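Local atomic coordinates of chorismate mutase and shikimate 5-dehydrogenase fusion protein (Clostridium acetobutylicum, PDB entry 3FBT), a protein that probably reduces 3-dehydroshikimate to shikimate with NADPH on the way to aromatic amino acids, joined in one polypeptide to a chorismate mutase domain. Residues 171-185 and 199-213. Residues are numbered along the deposited sequence; the frame is centred on the assembly and turned at random.
Sequences YDELSNLKGDVIINC and VDKEVVAKFSSAVDL
Ile182 pairs with both Ser209 and Val211 across the parallel strands 181-184 and 209-212, whose axes come within 4.7 Å. The strands are neighbours in the six-stranded parallel sheet of the shikimate dehydrogenase part of the fusion; with helix 201-204 they form a beta-alpha-beta unit of its Rossmann-type NADP-binding domain. The backbone ladder begins at Asp180 O, which takes the N-H groups of both Ser208 and Ser209, with Ser208 OG as a third donor at 3.3 Å. It continues through Ile182, whose N-H binds Ser209 O and whose O receives Val211 N, then through Asn184 N to Val211 O, and fades in a weak bond from Leu213 N to Asn184 O.

The ring of Phe207 lies between Ile182 and the backbone of Gly179. Ile182 lays CB and CG2 over one ring face, a CH-pi contact with CB 3.8 Å from the centroid, while Gly179 N lies against the opposite face. In a separate apolar patch, Leu174 CD2 rests on Val199 CG1 at 3.7 Å, and Val199 CG1 also meets the edge of the Tyr171 ring.

Lys206 and Asn184 carry polar side-chain bonds to the other segment. Lys206, extended beyond CG, passes Leu177 O and reaches Ser175 O with NZ at 2.7 Å, from above the carbonyl plane. With CG anti to its backbone nitrogen (chi1 179°), Asn184 directs ND2 to Asp212 OD1 at 2.7 Å, the acceptor lying in the amide plane. Thr220 and the backbone of Ile214 also bind the Asp212 carboxylate, so these neutral donors probably stabilise the buried group, if it is charged, and hold it in place near the strand ends, beside Leu213, a predicted NADP-binding residue.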
loop_
_atom_site.group_PDB
_atom_site.type_symbol
_atom_site.label_atom_id
_atom_site.label_comp_id
_atom_site.label_asym_id
_atom_site.label_seq_id
_atom_site.Cartn_x
_atom_site.Cartn_y
_atom_site.Cartn_z
ATOM N N TYR A 171 15.537 -7.241 41.226
ATOM C CA TYR A 171 14.275 -6.937 41.808
ATOM C C TYR A 171 14.397 -6.998 43.339
ATOM O O TYR A 171 13.747 -6.205 44.088
ATOM C CB TYR A 171 13.164 -7.819 41.248
ATOM C CG TYR A 171 12.635 -7.273 39.915
ATOM C CD1 TYR A 171 11.567 -6.416 39.878
ATOM C CD2 TYR A 171 13.270 -7.573 38.702
ATOM C CE1 TYR A 171 11.117 -5.887 38.695
ATOM C CE2 TYR A 171 12.809 -7.049 37.507
ATOM C CZ TYR A 171 11.724 -6.224 37.499
ATOM O OH TYR A 171 11.293 -5.663 36.306
ATOM N N ASP A 172 15.256 -7.893 43.807
ATOM C CA ASP A 172 15.518 -7.958 45.233
ATOM C C ASP A 172 16.061 -6.675 45.790
ATOM O O ASP A 172 15.618 -6.238 46.811
ATOM C CB ASP A 172 16.533 -9.042 45.553
ATOM C CG ASP A 172 16.033 -10.370 45.231
ATOM O OD1 ASP A 172 14.849 -10.681 45.542
ATOM O OD2 ASP A 172 16.834 -11.114 44.611
ATOM N N GLU A 173 17.067 -6.109 45.147
ATOM C CA GLU A 173 17.643 -4.852 45.599
ATOM C C GLU A 173 16.632 -3.697 45.561
ATOM O O GLU A 173 16.779 -2.695 46.285
ATOM C CB GLU A 173 18.838 -4.510 44.719
ATOM C CG GLU A 173 19.952 -5.578 44.678
ATOM C CD GLU A 173 21.039 -5.176 43.695
ATOM O OE1 GLU A 173 20.871 -5.422 42.477
ATOM O OE2 GLU A 173 22.034 -4.536 44.121
ATOM N N LEU A 174 15.615 -3.829 44.723
ATOM C CA LEU A 174 14.725 -2.700 44.482
ATOM C C LEU A 174 13.880 -2.588 45.721
ATOM O O LEU A 174 13.484 -1.497 46.117
ATOM C CB LEU A 174 13.786 -2.982 43.301
ATOM C CG LEU A 174 12.609 -2.004 43.114
ATOM C CD1 LEU A 174 13.130 -0.588 42.772
ATOM C CD2 LEU A 174 11.709 -2.462 42.028
ATOM N N SER A 175 13.562 -3.737 46.315
ATOM C CA SER A 175 12.695 -3.733 47.481
ATOM C C SER A 175 13.269 -2.961 48.689
ATOM O O SER A 175 12.522 -2.603 49.599
ATOM C CB SER A 175 12.216 -5.150 47.829
ATOM O OG SER A 175 13.185 -5.814 48.587
ATOM N N ASN A 176 14.571 -2.671 48.669
ATOM C CA ASN A 176 15.190 -1.756 49.621
ATOM C C ASN A 176 15.316 -0.294 49.130
ATOM O O ASN A 176 15.926 0.526 49.806
ATOM C CB ASN A 176 16.615 -2.221 49.968
ATOM C CG ASN A 176 16.668 -3.651 50.457
ATOM O OD1 ASN A 176 15.884 -4.047 51.305
ATOM N ND2 ASN A 176 17.586 -4.442 49.904
ATOM N N LEU A 177 14.773 0.042 47.957
ATOM C CA LEU A 177 14.998 1.391 47.438
ATOM C C LEU A 177 13.755 2.308 47.547
ATOM O O LEU A 177 12.632 1.876 47.330
ATOM C CB LEU A 177 15.529 1.363 46.024
ATOM C CG LEU A 177 16.292 2.683 45.839
ATOM C CD1 LEU A 177 17.809 2.440 45.812
ATOM C CD2 LEU A 177 15.802 3.474 44.615
ATOM N N LYS A 178 13.951 3.589 47.886
ATOM C CA LYS A 178 12.805 4.501 47.796
ATOM C C LYS A 178 13.084 5.559 46.707
ATOM O O LYS A 178 14.245 5.918 46.450
ATOM C CB LYS A 178 12.478 5.090 49.172
ATOM C CG LYS A 178 11.295 6.006 49.199
ATOM C CD LYS A 178 11.087 6.521 50.622
ATOM C CE LYS A 178 10.268 5.526 51.399
ATOM N NZ LYS A 178 8.853 5.981 51.306
ATOM N N GLY A 179 12.036 6.021 46.018
ATOM C CA GLY A 179 12.256 7.017 44.981
ATOM C C GLY A 179 11.019 7.794 44.580
ATOM O O GLY A 179 9.977 7.660 45.167
ATOM N N ASP A 180 11.150 8.573 43.529
ATOM C CA ASP A 180 10.096 9.471 43.076
ATOM C C ASP A 180 9.216 8.863 41.986
ATOM O O ASP A 180 8.004 8.805 42.135
ATOM C CB ASP A 180 10.795 10.736 42.598
ATOM C CG ASP A 180 11.685 11.376 43.717
ATOM O OD1 ASP A 180 11.140 11.528 44.828
ATOM O OD2 ASP A 180 12.911 11.717 43.513
ATOM N N VAL A 181 9.834 8.405 40.891
ATOM C CA VAL A 181 9.110 7.938 39.705
ATOM C C VAL A 181 9.525 6.510 39.348
ATOM O O VAL A 181 10.715 6.233 39.245
ATOM C CB VAL A 181 9.427 8.871 38.502
ATOM C CG1 VAL A 181 8.824 8.352 37.245
ATOM C CG2 VAL A 181 8.941 10.345 38.790
ATOM N N ILE A 182 8.549 5.621 39.186
ATOM C CA ILE A 182 8.814 4.243 38.818
ATOM C C ILE A 182 8.009 3.899 37.549
ATOM O O ILE A 182 6.801 4.163 37.458
ATOM C CB ILE A 182 8.468 3.223 39.987
ATOM C CG1 ILE A 182 8.643 1.777 39.560
ATOM C CG2 ILE A 182 7.055 3.413 40.511
ATOM C CD1 ILE A 182 8.186 0.720 40.669
ATOM N N ILE A 183 8.713 3.313 36.581
ATOM C CA ILE A 183 8.212 3.157 35.205
ATOM C C ILE A 183 8.304 1.694 34.767
ATOM O O ILE A 183 9.392 1.119 34.762
ATOM C CB ILE A 183 9.063 4.014 34.252
ATOM C CG1 ILE A 183 9.058 5.476 34.713
ATOM C CG2 ILE A 183 8.563 3.871 32.767
ATOM C CD1 ILE A 183 10.301 6.205 34.334
ATOM N N ASN A 184 7.193 1.112 34.379
ATOM C CA ASN A 184 7.171 -0.244 33.898
ATOM C C ASN A 184 7.449 -0.291 32.411
ATOM O O ASN A 184 6.688 0.242 31.618
ATOM C CB ASN A 184 5.796 -0.832 34.081
ATOM C CG ASN A 184 5.741 -2.218 33.577
ATOM O OD1 ASN A 184 6.660 -2.993 33.854
ATOM N ND2 ASN A 184 4.693 -2.561 32.785
ATOM N N CYS A 185 8.544 -0.917 32.030
ATOM C CA CYS A 185 8.847 -1.138 30.630
ATOM C C CYS A 185 8.775 -2.630 30.264
ATOM O O CYS A 185 9.149 -3.010 29.158
ATOM C CB CYS A 185 10.257 -0.597 30.362
ATOM S SG CYS A 185 10.251 1.178 30.189
ATOM N N VAL A 199 6.172 -5.605 40.044
ATOM C CA VAL A 199 6.604 -5.423 41.455
ATOM C C VAL A 199 5.448 -5.524 42.467
ATOM O O VAL A 199 4.261 -5.494 42.088
ATOM C CB VAL A 199 7.386 -4.083 41.666
ATOM C CG1 VAL A 199 8.642 -4.013 40.792
ATOM C CG2 VAL A 199 6.553 -2.943 41.332
ATOM N N ASP A 200 5.768 -5.670 43.763
ATOM C CA ASP A 200 4.687 -5.727 44.765
ATOM C C ASP A 200 4.187 -4.320 45.060
ATOM O O ASP A 200 4.901 -3.338 44.825
ATOM C CB ASP A 200 5.142 -6.359 46.088
ATOM C CG ASP A 200 5.605 -7.803 45.940
ATOM O OD1 ASP A 200 4.793 -8.639 45.477
ATOM O OD2 ASP A 200 6.791 -8.105 46.301
ATOM N N LYS A 201 2.970 -4.229 45.591
ATOM C CA LYS A 201 2.346 -2.918 45.930
ATOM C C LYS A 201 3.119 -2.135 46.955
ATOM O O LYS A 201 3.181 -0.892 46.955
ATOM C CB LYS A 201 0.953 -3.123 46.499
ATOM C CG LYS A 201 0.375 -1.816 46.999
ATOM C CD LYS A 201 -1.081 -1.946 47.335
ATOM C CE LYS A 201 -1.535 -0.702 48.094
ATOM N NZ LYS A 201 -1.132 -0.712 49.560
ATOM N N GLU A 202 3.718 -2.875 47.866
ATOM C CA GLU A 202 4.652 -2.287 48.837
ATOM C C GLU A 202 5.801 -1.612 48.133
ATOM O O GLU A 202 6.449 -0.689 48.677
ATOM C CB GLU A 202 5.177 -3.434 49.699
ATOM C CG GLU A 202 5.033 -4.723 48.918
ATOM C CD GLU A 202 5.652 -5.872 49.593
ATOM O OE1 GLU A 202 5.685 -5.842 50.846
ATOM O OE2 GLU A 202 6.108 -6.805 48.877
ATOM N N VAL A 203 6.150 -2.089 46.933
ATOM C CA VAL A 203 7.206 -1.363 46.209
ATOM C C VAL A 203 6.626 -0.135 45.561
ATOM O O VAL A 203 7.176 0.986 45.647
ATOM C CB VAL A 203 7.990 -2.219 45.199
ATOM C CG1 VAL A 203 8.942 -1.337 44.472
ATOM C CG2 VAL A 203 8.755 -3.388 45.944
ATOM N N VAL A 204 5.498 -0.336 44.921
ATOM C CA VAL A 204 4.851 0.759 44.274
ATOM C C VAL A 204 4.707 1.870 45.295
ATOM O O VAL A 204 4.927 3.030 44.980
ATOM C CB VAL A 204 3.470 0.352 43.784
ATOM C CG1 VAL A 204 2.774 1.506 43.030
ATOM C CG2 VAL A 204 3.548 -0.915 42.953
ATOM N N ALA A 205 4.402 1.492 46.541
ATOM C CA ALA A 205 3.987 2.476 47.577
ATOM C C ALA A 205 5.065 3.401 48.004
ATOM O O ALA A 205 4.812 4.361 48.712
ATOM C CB ALA A 205 3.395 1.774 48.807
ATOM N N LYS A 206 6.278 3.153 47.567
ATOM C CA LYS A 206 7.360 4.000 47.978
ATOM C C LYS A 206 7.658 5.033 46.965
ATOM O O LYS A 206 8.684 5.668 47.055
ATOM C CB LYS A 206 8.648 3.212 48.232
ATOM C CG LYS A 206 8.441 1.957 49.022
ATOM C CD LYS A 206 9.835 1.393 49.267
ATOM C CE LYS A 206 9.851 -0.121 49.569
ATOM N NZ LYS A 206 11.174 -0.347 50.173
ATOM N N PHE A 207 6.802 5.239 45.986
ATOM C CA PHE A 207 7.188 6.245 44.965
ATOM C C PHE A 207 6.092 7.260 44.943
ATOM O O PHE A 207 5.035 7.008 45.459
ATOM C CB PHE A 207 7.350 5.546 43.594
ATOM C CG PHE A 207 8.546 4.656 43.532
ATOM C CD1 PHE A 207 9.716 5.089 42.942
ATOM C CD2 PHE A 207 8.524 3.400 44.122
ATOM C CE1 PHE A 207 10.838 4.282 42.922
ATOM C CE2 PHE A 207 9.640 2.592 44.099
ATOM C CZ PHE A 207 10.779 3.030 43.509
ATOM N N SER A 208 6.288 8.402 44.325
ATOM C CA SER A 208 5.116 9.292 44.234
ATOM C C SER A 208 4.467 9.387 42.833
ATOM O O SER A 208 3.451 10.039 42.692
ATOM C CB SER A 208 5.477 10.655 44.738
ATOM O OG SER A 208 6.568 11.088 43.973
ATOM N N SER A 209 5.052 8.748 41.809
ATOM C CA SER A 209 4.387 8.544 40.500
ATOM C C SER A 209 4.649 7.145 39.885
ATOM O O SER A 209 5.782 6.679 39.867
ATOM C CB SER A 209 4.898 9.564 39.543
ATOM O OG SER A 209 4.357 10.792 39.879
ATOM N N ALA A 210 3.601 6.492 39.387
ATOM C CA ALA A 210 3.727 5.243 38.747
ATOM C C ALA A 210 3.380 5.493 37.285
ATOM O O ALA A 210 2.280 5.968 37.060
ATOM C CB ALA A 210 2.715 4.279 39.338
ATOM N N VAL A 211 4.276 5.169 36.326
ATOM C CA VAL A 211 4.022 5.248 34.858
ATOM C C VAL A 211 4.105 3.815 34.236
ATOM O O VAL A 211 5.167 3.185 34.271
ATOM C CB VAL A 211 5.072 6.172 34.107
ATOM C CG1 VAL A 211 4.728 6.394 32.541
ATOM C CG2 VAL A 211 5.230 7.532 34.767
ATOM N N ASP A 212 3.017 3.292 33.700
ATOM C CA ASP A 212 3.074 2.053 32.924
ATOM C C ASP A 212 2.996 2.358 31.418
ATOM O O ASP A 212 2.132 3.086 30.977
ATOM C CB ASP A 212 1.912 1.145 33.269
ATOM C CG ASP A 212 2.223 -0.321 32.966
ATOM O OD1 ASP A 212 3.058 -0.559 32.071
ATOM O OD2 ASP A 212 1.680 -1.241 33.666
ATOM N N LEU A 213 3.885 1.802 30.616
ATOM C CA LEU A 213 3.803 2.037 29.159
ATOM C C LEU A 213 2.740 1.159 28.504
ATOM O O LEU A 213 2.401 1.357 27.345
ATOM C CB LEU A 213 5.137 1.807 28.451
ATOM C CG LEU A 213 6.163 2.890 28.270
ATOM C CD1 LEU A 213 6.534 3.494 29.629
ATOM C CD2 LEU A 213 7.290 2.152 27.667
#